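5,10-methylenetetrahydromethanopterin reductase (Methanopyrus kandleri, PDB 1EZW) catalyses the reversible, coenzyme F420-dependent reduction of methylene-tetrahydromethanopterin to methyl-tetrahydromethanopterin, a step of methanogenesis from carbon dioxide. Local coordinates at residues 32-37 and 59-64; 93-98 and 171-176. All coordinates share one frame; numbering follows the deposited sequence. Where two conformers were deposited one is given.

Interaction 1. Residues 32-37 and 59-64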
ATOM      1  N   GLU A  32       0.334 -20.912  -3.148  0.60 17.23           N
ATOM      2  CA  GLU A  32       0.077 -20.682  -1.732  0.60 17.93           C
ATOM      3  C   GLU A  32       1.283 -20.180  -0.936  0.60 16.80           C
ATOM      4  O   GLU A  32       1.144 -19.773   0.223  0.60 18.14           O
ATOM      5  CB  GLU A  32      -0.498 -21.948  -1.098  0.60 20.38           C
ATOM      6  CG  GLU A  32      -1.915 -22.249  -1.612  0.60 22.29           C
ATOM      7  CD  GLU A  32      -2.467 -23.562  -1.076  0.60 24.22           C
ATOM      8  OE1 GLU A  32      -2.800 -23.637   0.119  0.60 27.02           O
ATOM      9  OE2 GLU A  32      -2.551 -24.525  -1.859  0.60 22.92           O
ATOM     10  N   TYR A  33       2.458 -20.230  -1.541  1.00 16.06           N
ATOM     11  CA  TYR A  33       3.660 -19.716  -0.874  1.00 16.55           C
ATOM     12  C   TYR A  33       4.481 -18.835  -1.762  1.00 15.98           C
ATOM     13  O   TYR A  33       4.652 -19.144  -2.932  1.00 16.75           O
ATOM     14  CB  TYR A  33       4.603 -20.862  -0.456  1.00 17.57           C
ATOM     15  CG  TYR A  33       3.980 -21.801   0.534  1.00 17.75           C
ATOM     16  CD1 TYR A  33       3.114 -22.824   0.118  1.00 18.88           C
ATOM     17  CD2 TYR A  33       4.238 -21.662   1.893  1.00 19.41           C
ATOM     18  CE1 TYR A  33       2.523 -23.686   1.047  1.00 18.50           C
ATOM     19  CE2 TYR A  33       3.664 -22.510   2.832  1.00 20.14           C
ATOM     20  CZ  TYR A  33       2.800 -23.529   2.390  1.00 21.52           C
ATOM     21  OH  TYR A  33       2.184 -24.331   3.324  1.00 20.81           O
ATOM     22  N   ALA A  34       5.061 -17.763  -1.192  1.00 14.33           N
ATOM     23  CA  ALA A  34       5.970 -16.908  -1.979  1.00 13.69           C
ATOM     24  C   ALA A  34       7.209 -16.704  -1.085  1.00 14.78           C
ATOM     25  O   ALA A  34       7.093 -16.238   0.077  1.00 16.53           O
ATOM     26  CB  ALA A  34       5.302 -15.520  -2.309  1.00 15.02           C
ATOM     27  N   TRP A  35       8.351 -17.055  -1.647  1.00 14.62           N
ATOM     28  CA  TRP A  35       9.631 -16.999  -0.960  1.00 15.79           C
ATOM     29  C   TRP A  35      10.532 -15.983  -1.609  1.00 18.24           C
ATOM     30  O   TRP A  35      10.711 -15.990  -2.820  1.00 17.74           O
ATOM     31  CB  TRP A  35      10.334 -18.361  -1.045  1.00 17.79           C
ATOM     32  CG  TRP A  35       9.545 -19.512  -0.458  1.00 17.07           C
ATOM     33  CD1 TRP A  35       8.775 -20.448  -1.134  1.00 16.48           C
ATOM     34  CD2 TRP A  35       9.499 -19.884   0.923  1.00 16.98           C
ATOM     35  NE1 TRP A  35       8.278 -21.370  -0.250  1.00 17.98           N
ATOM     36  CE2 TRP A  35       8.704 -21.051   1.021  1.00 17.04           C
ATOM     37  CE3 TRP A  35      10.059 -19.345   2.095  1.00 15.68           C
ATOM     38  CZ2 TRP A  35       8.450 -21.701   2.252  1.00 17.37           C
ATOM     39  CZ3 TRP A  35       9.805 -19.998   3.323  1.00 16.65           C
ATOM     40  CH2 TRP A  35       9.005 -21.163   3.383  1.00 19.66           C
ATOM     41  N   ILE A  36      11.133 -15.124  -0.791  1.00 17.74           N
ATOM     42  CA  ILE A  36      12.023 -14.094  -1.332  1.00 19.70           C
ATOM     43  C   ILE A  36      13.399 -14.310  -0.716  1.00 20.51           C
ATOM     44  O   ILE A  36      13.543 -14.350   0.507  1.00 20.47           O
ATOM     45  CB  ILE A  36      11.510 -12.662  -1.008  1.00 20.43           C
ATOM     46  CG1 ILE A  36      10.254 -12.378  -1.853  1.00 21.72           C
ATOM     47  CG2 ILE A  36      12.595 -11.627  -1.379  1.00 21.88           C
ATOM     48  CD1 ILE A  36      10.596 -12.370  -3.370  1.00 22.67           C
ATOM     49  N   CYS A  37      14.408 -14.476  -1.564  0.60 20.37           N
ATOM     50  CA  CYS A  37      15.776 -14.720  -1.105  0.60 22.11           C
ATOM     51  C   CYS A  37      16.341 -13.562  -0.297  0.60 21.50           C
ATOM     52  O   CYS A  37      15.911 -12.415  -0.440  0.60 21.27           O
ATOM     53  CB  CYS A  37      16.664 -14.980  -2.307  0.60 25.64           C
ATOM     54  SG  CYS A  37      15.882 -16.150  -3.384  0.60 32.60           S
ATOM     55  N   ILE A  59      -1.667 -15.277  -0.213  1.00 15.49           N
ATOM     56  CA  ILE A  59      -0.456 -16.074  -0.316  1.00 16.66           C
ATOM     57  C   ILE A  59       0.439 -15.916   0.923  1.00 17.51           C
ATOM     58  O   ILE A  59       0.529 -14.824   1.494  1.00 16.99           O
ATOM     59  CB  ILE A  59       0.297 -15.706  -1.623  1.00 16.67           C
ATOM     60  CG1 ILE A  59       1.335 -16.765  -1.961  1.00 15.45           C
ATOM     61  CG2 ILE A  59       0.932 -14.325  -1.493  1.00 16.69           C
ATOM     62  CD1 ILE A  59       1.875 -16.566  -3.421  1.00 17.51           C
ATOM     63  N   LYS A  60       1.066 -17.017   1.347  1.00 16.83           N
ATOM     64  CA  LYS A  60       1.998 -16.933   2.485  1.00 16.13           C
ATOM     65  C   LYS A  60       3.290 -16.336   1.955  1.00 16.74           C
ATOM     66  O   LYS A  60       3.688 -16.560   0.800  1.00 17.19           O
ATOM     67  CB  LYS A  60       2.165 -18.301   3.128  1.00 17.45           C
ATOM     68  CG  LYS A  60       0.826 -18.731   3.750  1.00 21.05           C
ATOM     69  CD  LYS A  60       0.850 -20.146   4.379  1.00 27.48           C
ATOM     70  CE  LYS A  60       0.249 -21.180   3.468  1.00 30.72           C
ATOM     71  NZ  LYS A  60      -0.073 -22.417   4.288  1.00 34.79           N
ATOM     72  N   LEU A  61       3.923 -15.529   2.821  0.60 16.49           N
ATOM     73  CA  LEU A  61       5.108 -14.690   2.509  0.60 16.08           C
ATOM     74  C   LEU A  61       6.276 -14.841   3.469  0.60 15.54           C
ATOM     75  O   LEU A  61       6.064 -14.774   4.669  0.60 15.57           O
ATOM     76  CB  LEU A  61       4.714 -13.171   2.616  0.60 15.93           C
ATOM     77  CG  LEU A  61       4.341 -12.081   1.601  0.60 20.94           C
ATOM     78  CD1 LEU A  61       4.093 -12.646   0.225  0.60 16.85           C
ATOM     79  CD2 LEU A  61       3.103 -11.314   2.120  0.60 19.02           C
ATOM     80  N   GLY A  62       7.490 -15.040   2.976  1.00 15.75           N
ATOM     81  CA  GLY A  62       8.592 -15.005   3.934  1.00 16.02           C
ATOM     82  C   GLY A  62       9.915 -15.129   3.269  1.00 15.15           C
ATOM     83  O   GLY A  62      10.038 -15.402   2.044  1.00 14.94           O
ATOM     84  N   PRO A  63      10.975 -14.956   4.073  1.00 16.16           N
ATOM     85  CA  PRO A  63      12.316 -15.066   3.540  1.00 16.58           C
ATOM     86  C   PRO A  63      12.612 -16.517   3.168  1.00 17.95           C
ATOM     87  O   PRO A  63      12.315 -17.413   3.950  1.00 18.23           O
ATOM     88  CB  PRO A  63      13.182 -14.541   4.694  1.00 16.34           C
ATOM     89  CG  PRO A  63      12.406 -14.912   5.915  1.00 16.66           C
ATOM     90  CD  PRO A  63      10.971 -14.613   5.512  1.00 16.46           C
ATOM     91  N   GLY A  64      13.196 -16.725   1.987  1.00 18.00           N
ATOM     92  CA  GLY A  64      13.543 -18.071   1.531  1.00 20.27           C
ATOM     93  C   GLY A  64      14.860 -17.983   0.790  1.00 22.59           C
ATOM     94  O   GLY A  64      14.876 -17.914  -0.448  1.00 25.31           O
TER
HETATM   95  O   HOH W   1      -1.176 -23.504   2.196  1.00 38.82           O
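Y33 and K60 leave neighbouring strands side by side, pointing the same way, and the lysine's methylenes run along the tyrosine ring. K60 CE sits over one ring face, 4.0 Å from the centroid of Y33 and 28° off the ring normal, a CH-pi contact. A bend at chi3 (-100°) swings CE there, and the extended last bond brings the amine to the phenol, where K60 NZ donates to Y33 OH at 3.1 Å. Lysine suits this place because its chain is apolar and its end charged: the same NZ donates to a water, from which E32 OE1 takes a bond in one of its two conformers. Beneath these side chains run five backbone hydrogen bonds of a parallel pair, from K60 N to E32 O (3.0 Å) through to G64 N with I36 O (2.8 Å). Strand 33-36, helix 45-54 and strand 60-63 form one beta-alpha-beta unit of the TIM barrel. On the same face as Y33, W35 CE3 packs 3.8 Å from G64 CA, with P63 O at the ring edge, 3.5 Å from W35 CE3, while G62, lacking a side chain, pairs with the tryptophan. The opposite face is apolar, with A34 CB 3.8 Å from I59 CD1; I23 of helix 16-28 packs against A34, I59 and L61. Farther out, Q321 accepts a hydrogen bond from W35 NE1, fixing the indole's polar edge.

Interaction 2. Residues 93-98 and 171-176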
ATOM      1  N   ILE A  93       8.743 -18.719   7.681  1.00 14.69           N
ATOM      2  CA  ILE A  93      10.174 -18.500   7.867  1.00 15.45           C
ATOM      3  C   ILE A  93      10.955 -19.548   7.057  1.00 17.83           C
ATOM      4  O   ILE A  93      10.616 -20.731   7.151  1.00 18.47           O
ATOM      5  CB  ILE A  93      10.565 -18.744   9.348  1.00 15.19           C
ATOM      6  CG1 ILE A  93       9.859 -17.743  10.256  1.00 17.10           C
ATOM      7  CG2 ILE A  93      12.105 -18.670   9.493  1.00 16.92           C
ATOM      8  CD1 ILE A  93       9.865 -18.171  11.748  1.00 20.01           C
ATOM      9  N   GLY A  94      11.951 -19.105   6.279  1.00 16.81           N
ATOM     10  CA  GLY A  94      12.860 -19.992   5.553  1.00 17.77           C
ATOM     11  C   GLY A  94      14.225 -19.730   6.196  1.00 19.00           C
ATOM     12  O   GLY A  94      14.724 -18.627   6.114  1.00 19.00           O
ATOM     13  N   MET A  95      14.853 -20.723   6.838  1.00 16.35           N
ATOM     14  CA  MET A  95      16.123 -20.467   7.516  1.00 18.27           C
ATOM     15  C   MET A  95      17.179 -21.460   7.033  1.00 20.07           C
ATOM     16  O   MET A  95      16.919 -22.645   6.973  1.00 19.76           O
ATOM     17  CB  MET A  95      15.898 -20.659   9.029  1.00 18.44           C
ATOM     18  CG  MET A  95      17.139 -20.451   9.879  1.00 18.67           C
ATOM     19  SD  MET A  95      17.757 -18.752   9.854  1.00 20.20           S
ATOM     20  CE  MET A  95      16.397 -17.908  10.617  1.00 21.05           C
ATOM     21  N   GLY A  96      18.339 -20.963   6.671  1.00 18.97           N
ATOM     22  CA  GLY A  96      19.431 -21.819   6.225  1.00 19.35           C
ATOM     23  C   GLY A  96      20.724 -21.378   6.868  1.00 20.47           C
ATOM     24  O   GLY A  96      20.747 -20.480   7.696  1.00 20.55           O
ATOM     25  N   PRO A  97      21.842 -21.977   6.483  1.00 20.86           N
ATOM     26  CA  PRO A  97      23.163 -21.663   7.035  1.00 21.63           C
ATOM     27  C   PRO A  97      23.968 -20.584   6.359  1.00 23.31           C
ATOM     28  O   PRO A  97      25.153 -20.424   6.657  1.00 25.09           O
ATOM     29  CB  PRO A  97      23.866 -23.009   6.929  1.00 22.70           C
ATOM     30  CG  PRO A  97      23.457 -23.428   5.526  1.00 22.97           C
ATOM     31  CD  PRO A  97      21.919 -23.091   5.512  1.00 21.10           C
ATOM     32  N   GLY A  98      23.349 -19.817   5.466  1.00 23.38           N
ATOM     33  CA  GLY A  98      24.110 -18.833   4.716  1.00 23.98           C
ATOM     34  C   GLY A  98      24.481 -19.517   3.396  1.00 25.72           C
ATOM     35  O   GLY A  98      24.059 -20.644   3.152  1.00 27.23           O
ATOM     36  N   ILE A 171       3.403 -19.740  13.164  1.00 19.16           N
ATOM     37  CA  ILE A 171       4.177 -19.409  11.955  1.00 17.38           C
ATOM     38  C   ILE A 171       5.038 -20.611  11.604  1.00 18.67           C
ATOM     39  O   ILE A 171       5.751 -21.141  12.459  1.00 18.83           O
ATOM     40  CB  ILE A 171       5.112 -18.178  12.195  1.00 17.04           C
ATOM     41  CG1 ILE A 171       4.235 -16.956  12.433  1.00 17.88           C
ATOM     42  CG2 ILE A 171       6.031 -17.956  10.976  1.00 19.63           C
ATOM     43  CD1 ILE A 171       5.052 -15.639  12.648  1.00 17.20           C
ATOM     44  N   PRO A 172       4.963 -21.087  10.356  1.00 18.62           N
ATOM     45  CA  PRO A 172       5.763 -22.252   9.950  1.00 19.96           C
ATOM     46  C   PRO A 172       7.242 -21.986   9.860  1.00 20.88           C
ATOM     47  O   PRO A 172       7.667 -20.939   9.390  1.00 19.03           O
ATOM     48  CB  PRO A 172       5.209 -22.628   8.578  1.00 21.72           C
ATOM     49  CG  PRO A 172       3.890 -21.923   8.464  1.00 23.54           C
ATOM     50  CD  PRO A 172       4.105 -20.617   9.258  1.00 20.68           C
ATOM     51  N   PHE A 173       8.034 -22.967  10.297  1.00 17.69           N
ATOM     52  CA  PHE A 173       9.466 -22.861  10.248  1.00 18.90           C
ATOM     53  C   PHE A 173      10.006 -23.829   9.213  1.00 19.86           C
ATOM     54  O   PHE A 173       9.923 -25.044   9.392  1.00 20.57           O
ATOM     55  CB  PHE A 173      10.079 -23.228  11.620  1.00 18.13           C
ATOM     56  CG  PHE A 173      11.566 -23.033  11.693  1.00 19.97           C
ATOM     57  CD1 PHE A 173      12.130 -21.741  11.771  1.00 17.40           C
ATOM     58  CD2 PHE A 173      12.423 -24.136  11.702  1.00 20.18           C
ATOM     59  CE1 PHE A 173      13.507 -21.554  11.861  1.00 19.91           C
ATOM     60  CE2 PHE A 173      13.811 -23.953  11.789  1.00 19.62           C
ATOM     61  CZ  PHE A 173      14.364 -22.677  11.870  1.00 20.39           C
ATOM     62  N   TYR A 174      10.535 -23.308   8.117  1.00 17.50           N
ATOM     63  CA  TYR A 174      11.125 -24.167   7.090  1.00 18.26           C
ATOM     64  C   TYR A 174      12.637 -24.045   7.131  1.00 19.56           C
ATOM     65  O   TYR A 174      13.179 -22.957   7.282  1.00 17.63           O
ATOM     66  CB  TYR A 174      10.657 -23.716   5.677  1.00 18.35           C
ATOM     67  CG  TYR A 174       9.260 -24.134   5.312  1.00 15.68           C
ATOM     68  CD1 TYR A 174       8.143 -23.658   6.006  1.00 18.52           C
ATOM     69  CD2 TYR A 174       9.047 -25.024   4.254  1.00 17.19           C
ATOM     70  CE1 TYR A 174       6.852 -24.051   5.664  1.00 20.60           C
ATOM     71  CE2 TYR A 174       7.753 -25.440   3.895  1.00 17.63           C
ATOM     72  CZ  TYR A 174       6.655 -24.947   4.609  1.00 19.02           C
ATOM     73  OH  TYR A 174       5.360 -25.299   4.356  1.00 20.55           O
ATOM     74  N   MET A 175      13.349 -25.160   6.989  1.00 17.44           N
ATOM     75  CA  MET A 175      14.785 -25.112   6.975  1.00 19.23           C
ATOM     76  C   MET A 175      15.383 -25.466   5.631  1.00 21.42           C
ATOM     77  O   MET A 175      14.970 -26.449   5.018  1.00 21.66           O
ATOM     78  CB  MET A 175      15.331 -26.142   7.960  1.00 21.58           C
ATOM     79  CG  MET A 175      15.554 -25.624   9.298  1.00 24.19           C
ATOM     80  SD  MET A 175      16.401 -26.980  10.250  1.00 25.62           S
ATOM     81  CE  MET A 175      17.659 -27.201   9.649  1.00 17.40           C
ATOM     82  N   GLY A 176      16.360 -24.701   5.182  1.00 20.79           N
ATOM     83  CA  GLY A 176      17.035 -25.068   3.955  1.00 22.03           C
ATOM     84  C   GLY A 176      17.919 -26.275   4.309  1.00 23.20           C
ATOM     85  O   GLY A 176      18.495 -26.327   5.397  1.00 23.87           O
TER
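F173 lies against both I93 and M95, its ring reaching from one residue to the other on the sheet face all three share. I93 CG2 comes within 3.8 Å of F173 CD1, and M95 CB within 3.8 Å of F173 CZ. With CG anti to the backbone N (chi1 -175°), the phenylalanine carries its ring back toward strand 93-95; a flat, apolar side chain can serve two partners. I171 CG2 adds a contact, 3.9 Å from I93 CG1, the two isoleucines crossing at about a right angle. The backbones are joined as parallel strands by four hydrogen bonds, among them Y174 N to I93 O and G176 N to M95 O, both 2.8 Å. The packing gives way toward the C-terminal ends: G96 CA approaches G176 N no nearer than 4.3 Å, and the partly exposed P97 and G98 make no contact with segment 171-176. G176 O is buried there without a partner. These are neighbouring strands of the TIM barrel, with strand 192-196 on the far side of 173-176; helix 127-142 covers I93 and F173, helix 73-86 reaches I93 and I171, and helix 180-189 packs on M175 and, through M182, P97.

Interactions 1 and 2 belong to the same eight-stranded parallel barrel, their centres about 11 Å apart, and they meet through side chains pointing into its interior. W35 CH2 lies 3.6 Å from Y174 CG, the two rings packing edge-to-face, and W35 CZ3 packs 3.8 Å from G94 N, on the face where this glycine has no side chain. Y33 OH and Y174 OH come within 3.5 Å as packing; D225 is the hydrogen-bond partner of Y174 OH. Aromatic residues thus bridge the two strand pairs across the barrel core. A bound magnesium ion, at T56 and S57, lies about 8 Å from the side chain of L61 in interaction 1 and touches neither strand pair.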